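Local atomic coordinates of putative cellulase CEL6 (Mycobacterium tuberculosis, PDB entry 1UP3), a protein that probably hydrolyses internal beta-1,4-glucosidic bonds of cellulose as a glycoside hydrolase family 6 endoglucanase. Residues Y76-H80 with F91-Y97; D120-A125 with R136-V140. All blocks are in the same frame, centred on the assembly; numbering follows the deposited sequence.

Contact 1 (Y76-H80 with F91-Y97); sequences YGIPH and FATGTDY
Phe91 N donates to Gly77 O over 2.9 Å in a nearly straight bond (169°). A second polar tie passes through water 1, which accepts from His80 N and donates to Phe91 O. Pro79 CA comes to 3.2 Å from Phe91 O, a CA-H...O contact where the two backbones run closest.

The apolar part centres on the Tyr97 ring. Ile78 CD1 lies over one face, a CH-pi contact 4.1 Å from the centroid of the Tyr97 ring. With CG anti to the backbone N (chi1 -175°), Tyr97 reaches from the first turn of its helix to the loop, where Pro79 CD meets Tyr97 CD1 at 4.0 Å. Gly77 O also sits at the edge of the Phe91 ring.

Within 91-97, Thr93 is the N-cap: its OG1 accepts from Asp96 N.

Segment 76-80 starts the beta-alpha loop between strand 72-75 and helix 94-108 in the parallel, seven-stranded alpha/beta fold of family 6, and the contact pins this loop back onto the start of its own helix. Ile78 and Pro79 also touch Leu139 of helix 130-147. Glu118, just after strand 113-117, is hydrogen-bonded to Tyr97 OH, Gly77 N and Ile78 N, so both segments share one carboxylate.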
# COMPACT_ATOMS: atom_id res chain seq x y z
N TYR A 76 7.64 -0.27 3.10
CA TYR A 76 8.23 0.07 1.79
C TYR A 76 9.73 0.32 1.96
O TYR A 76 10.23 1.43 1.72
CB TYR A 76 7.49 1.29 1.21
CG TYR A 76 7.71 1.63 -0.25
CD1 TYR A 76 7.61 0.63 -1.22
CD2 TYR A 76 7.93 2.93 -0.66
CE1 TYR A 76 7.78 0.91 -2.58
CE2 TYR A 76 8.09 3.25 -2.01
CZ TYR A 76 7.99 2.24 -2.97
OH TYR A 76 8.16 2.56 -4.31
N GLY A 77 10.43 -0.70 2.45
CA GLY A 77 11.86 -0.61 2.77
C GLY A 77 12.74 -1.61 2.04
O GLY A 77 13.93 -1.71 2.38
N ILE A 78 12.22 -2.34 1.07
CA ILE A 78 13.01 -3.44 0.45
C ILE A 78 14.30 -2.92 -0.16
O ILE A 78 14.35 -1.82 -0.72
CB ILE A 78 12.15 -4.20 -0.62
CG1 ILE A 78 12.64 -5.62 -0.86
CG2 ILE A 78 12.05 -3.41 -1.89
CD1 ILE A 78 12.37 -6.56 0.30
N PRO A 79 15.39 -3.67 -0.03
CA PRO A 79 16.62 -3.26 -0.71
C PRO A 79 16.41 -3.16 -2.23
O PRO A 79 15.65 -3.93 -2.81
CB PRO A 79 17.62 -4.37 -0.34
CG PRO A 79 17.14 -4.85 1.00
CD PRO A 79 15.62 -4.81 0.84
N HIS A 80 17.07 -2.20 -2.85
CA HIS A 80 16.92 -1.91 -4.29
C HIS A 80 15.48 -1.49 -4.58
O HIS A 80 14.95 -1.81 -5.64
CB HIS A 80 17.34 -3.09 -5.20
CG HIS A 80 18.57 -3.79 -4.71
ND1 HIS A 80 19.75 -3.12 -4.49
CD2 HIS A 80 18.78 -5.07 -4.34
CE1 HIS A 80 20.65 -3.96 -4.01
NE2 HIS A 80 20.09 -5.15 -3.90
N PHE A 91 16.41 -0.14 2.48
CA PHE A 91 17.59 -0.48 3.23
C PHE A 91 18.72 -0.96 2.32
O PHE A 91 18.48 -1.48 1.22
CB PHE A 91 17.26 -1.49 4.33
CG PHE A 91 16.53 -0.85 5.46
CD1 PHE A 91 17.24 -0.17 6.45
CD2 PHE A 91 15.17 -0.87 5.51
CE1 PHE A 91 16.58 0.48 7.46
CE2 PHE A 91 14.51 -0.20 6.54
CZ PHE A 91 15.21 0.45 7.50
N ALA A 92 19.94 -0.83 2.80
CA ALA A 92 21.10 -1.14 1.98
C ALA A 92 21.26 -2.64 1.73
O ALA A 92 21.59 -3.02 0.61
CB ALA A 92 22.35 -0.57 2.61
N THR A 93 21.01 -3.47 2.75
CA THR A 93 21.24 -4.90 2.66
C THR A 93 20.07 -5.68 3.26
O THR A 93 19.25 -5.16 4.02
CB THR A 93 22.50 -5.31 3.43
OG1 THR A 93 22.29 -5.11 4.83
CG2 THR A 93 23.69 -4.46 3.06
N GLY A 94 20.03 -6.95 2.93
CA GLY A 94 19.07 -7.86 3.50
C GLY A 94 19.18 -8.00 5.01
O GLY A 94 18.17 -8.10 5.70
N THR A 95 20.41 -8.00 5.55
CA THR A 95 20.59 -8.01 7.00
C THR A 95 19.88 -6.83 7.69
O THR A 95 19.20 -7.00 8.70
CB THR A 95 22.07 -7.97 7.30
OG1 THR A 95 22.64 -9.20 6.88
CG2 THR A 95 22.32 -7.91 8.80
N ASP A 96 20.05 -5.65 7.12
CA ASP A 96 19.41 -4.45 7.64
C ASP A 96 17.90 -4.60 7.56
O ASP A 96 17.18 -4.29 8.51
CB ASP A 96 19.82 -3.22 6.84
CG ASP A 96 21.27 -2.85 6.98
OD1 ASP A 96 21.87 -3.04 8.04
OD2 ASP A 96 21.91 -2.36 6.00
N TYR A 97 17.41 -5.09 6.42
CA TYR A 97 15.96 -5.21 6.25
C TYR A 97 15.38 -6.20 7.27
O TYR A 97 14.32 -5.96 7.87
CB TYR A 97 15.65 -5.68 4.82
CG TYR A 97 14.16 -5.72 4.52
CD1 TYR A 97 13.47 -4.55 4.22
CD2 TYR A 97 13.42 -6.90 4.61
CE1 TYR A 97 12.12 -4.53 4.00
CE2 TYR A 97 12.03 -6.88 4.36
CZ TYR A 97 11.41 -5.70 4.07
OH TYR A 97 10.05 -5.64 3.83
O HOH W 1 18.36 -0.16 -1.27

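Contact 2 (D120-A125 with R136-V140); sequences DALAMA and RFDLV. With BGC (beta-D-glucopyranose), chain B.
Arg136 reaches from helix 130-147 to the short helix 121-124, its guanidinium meeting Ala121 O edge-on. NH1 of Arg136 lies 3.0 Å from Ala121 O, in the carbonyl plane and on a lone pair, with an N-H...O angle of 153°. The side chain is extended through CG (chi1 172°) and CD and then bends at chi3 (-72°), which turns the guanidinium to the carbonyl. Its CD packs against two methyls, 4.1 Å from both Ala121 CB and Ala125 CB.

One turn of the helix separates Arg136 from Val140, whose CG2 faces Ala121 CB and Leu122 CD2. Between them in sequence, Phe137 turns CD1 and CE1 of its ring to the short helix, and two methyls meet it obliquely. Leu122 CD2 stands 3.6 Å from Phe137 CD1, and Ala125 CB 3.8 Å from Phe137 CE1.

From the same short segment Asp120 and Met124 lead away from helix 130-147 to the bound cello-oligosaccharide analogue. Asp120 OD2 accepts from O4 of the beta-D-glucopyranose at 2.7 Å, and Met124 CE approaches its O2 at 3.6 Å. The sugar is gripped further by Asp82 and Asn191. Segment 120-125 therefore carries glycan-pocket residues on one flank and hydrophobic core on another.

Asp120 lies in the loop just after the C-terminal end of strand 113-117, the end where parallel alpha/beta folds such as this one carry their binding sites, and 120-125 forms part of the connection to helix 130-147. Asp120 N donates to Asp158 at the end of strand 153-158. Val157 of that strand touches both Leu122 and Val140, while helix 167-176 packs on Leu122 through Met170 and Leu174, so the short helix 121-124 sits between helices 130-147 and 167-176, beside the parallel sheet.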
# COMPACT_ATOMS: atom_id res chain seq x y z
N ASP A 120 5.13 -3.34 -4.96
CA ASP A 120 5.96 -3.50 -6.17
C ASP A 120 7.07 -4.51 -6.04
O ASP A 120 7.64 -4.87 -7.05
CB ASP A 120 6.62 -2.20 -6.66
CG ASP A 120 5.66 -1.05 -6.85
OD1 ASP A 120 4.45 -1.27 -7.10
OD2 ASP A 120 6.09 0.14 -6.78
N ALA A 121 7.38 -5.00 -4.83
CA ALA A 121 8.63 -5.78 -4.70
C ALA A 121 8.59 -7.06 -5.52
O ALA A 121 9.53 -7.37 -6.26
CB ALA A 121 8.95 -6.06 -3.25
N LEU A 122 7.54 -7.84 -5.38
CA LEU A 122 7.44 -9.11 -6.12
C LEU A 122 7.24 -8.83 -7.62
O LEU A 122 7.81 -9.54 -8.45
CB LEU A 122 6.31 -9.99 -5.63
CG LEU A 122 6.42 -10.51 -4.19
CD1 LEU A 122 5.27 -11.45 -3.88
CD2 LEU A 122 7.73 -11.22 -3.97
N ALA A 123 6.47 -7.81 -7.95
CA ALA A 123 6.13 -7.55 -9.37
C ALA A 123 7.31 -7.01 -10.14
O ALA A 123 7.45 -7.30 -11.34
CB ALA A 123 4.94 -6.59 -9.48
N MET A 124 8.17 -6.23 -9.47
CA MET A 124 9.31 -5.56 -10.10
C MET A 124 10.61 -6.37 -10.00
O MET A 124 11.63 -5.95 -10.52
CB MET A 124 9.51 -4.15 -9.53
CG MET A 124 10.16 -3.19 -10.52
SD MET A 124 10.58 -1.62 -9.76
CE MET A 124 9.03 -1.05 -9.53
N ALA A 125 10.54 -7.54 -9.40
CA ALA A 125 11.75 -8.31 -9.06
C ALA A 125 12.57 -8.69 -10.27
O ALA A 125 13.75 -8.94 -10.13
CB ALA A 125 11.40 -9.50 -8.23
N ARG A 136 15.46 -11.20 -2.60
CA ARG A 136 14.26 -10.38 -2.38
C ARG A 136 13.09 -11.27 -1.95
O ARG A 136 12.36 -10.92 -1.02
CB ARG A 136 13.90 -9.58 -3.64
CG ARG A 136 12.56 -8.84 -3.55
CD ARG A 136 12.33 -7.85 -4.61
NE ARG A 136 13.13 -6.66 -4.48
CZ ARG A 136 12.96 -5.59 -5.24
NH1 ARG A 136 11.98 -5.59 -6.16
NH2 ARG A 136 13.73 -4.55 -5.14
N PHE A 137 12.92 -12.40 -2.62
CA PHE A 137 11.83 -13.32 -2.27
C PHE A 137 12.02 -13.81 -0.82
O PHE A 137 11.06 -13.87 -0.05
CB PHE A 137 11.73 -14.50 -3.23
CG PHE A 137 11.37 -14.14 -4.66
CD1 PHE A 137 10.77 -12.94 -4.97
CD2 PHE A 137 11.65 -15.01 -5.70
CE1 PHE A 137 10.45 -12.63 -6.29
CE2 PHE A 137 11.32 -14.68 -7.00
CZ PHE A 137 10.71 -13.50 -7.28
N ASP A 138 13.26 -14.13 -0.45
CA ASP A 138 13.56 -14.51 0.94
C ASP A 138 13.23 -13.44 1.96
O ASP A 138 12.75 -13.77 3.06
CB ASP A 138 15.01 -14.95 1.09
CG ASP A 138 15.33 -16.21 0.33
OD1 ASP A 138 14.41 -16.95 -0.08
OD2 ASP A 138 16.52 -16.51 0.09
N LEU A 139 13.46 -12.17 1.61
CA LEU A 139 13.14 -11.05 2.50
C LEU A 139 11.63 -10.85 2.65
O LEU A 139 11.15 -10.60 3.75
CB LEU A 139 13.81 -9.77 1.98
CG LEU A 139 15.33 -9.82 2.06
CD1 LEU A 139 15.88 -8.55 1.40
CD2 LEU A 139 15.86 -10.01 3.42
N VAL A 140 10.88 -11.03 1.57
CA VAL A 140 9.44 -10.92 1.66
C VAL A 140 8.90 -12.08 2.48
O VAL A 140 7.99 -11.90 3.28
CB VAL A 140 8.79 -10.79 0.27
CG1 VAL A 140 7.26 -10.78 0.42
CG2 VAL A 140 9.27 -9.50 -0.38
C2 BGC B . 6.47 2.00 -10.99
C3 BGC B . 6.33 2.13 -9.48
C4 BGC B . 4.87 2.32 -9.09
C5 BGC B . 4.03 1.20 -9.75
C6 BGC B . 2.53 1.42 -9.54
C1 BGC B . 5.55 0.88 -11.50
O2 BGC B . 7.84 1.80 -11.38
O3 BGC B . 7.13 3.19 -8.97
O4 BGC B . 4.67 2.28 -7.67
O5 BGC B . 4.22 1.17 -11.16
O6 BGC B . 1.79 0.35 -10.09

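Contact 2 is buried, apart from a partly exposed Phe137, whereas contact 1 is only partly so, with Ala92 and Thr93 at the surface. They are consecutive along the chain and meet at helix 130-147: Arg136 NH2 probably bonds to Pro79 O, so one guanidinium serves both contacts, and Leu139 packs on Pro79 and Gly94. Their chemistry differs with position. In 76-80 with 91-97, backbone polar groups and a water secure a loop to a helix start; in 120-125 with 136-140, methyl groups and a phenyl ring join two helices around one arginine bond. Direct sugar binding belongs to contact 2, while His80 of contact 1 binds a polyether probably left from crystallisation.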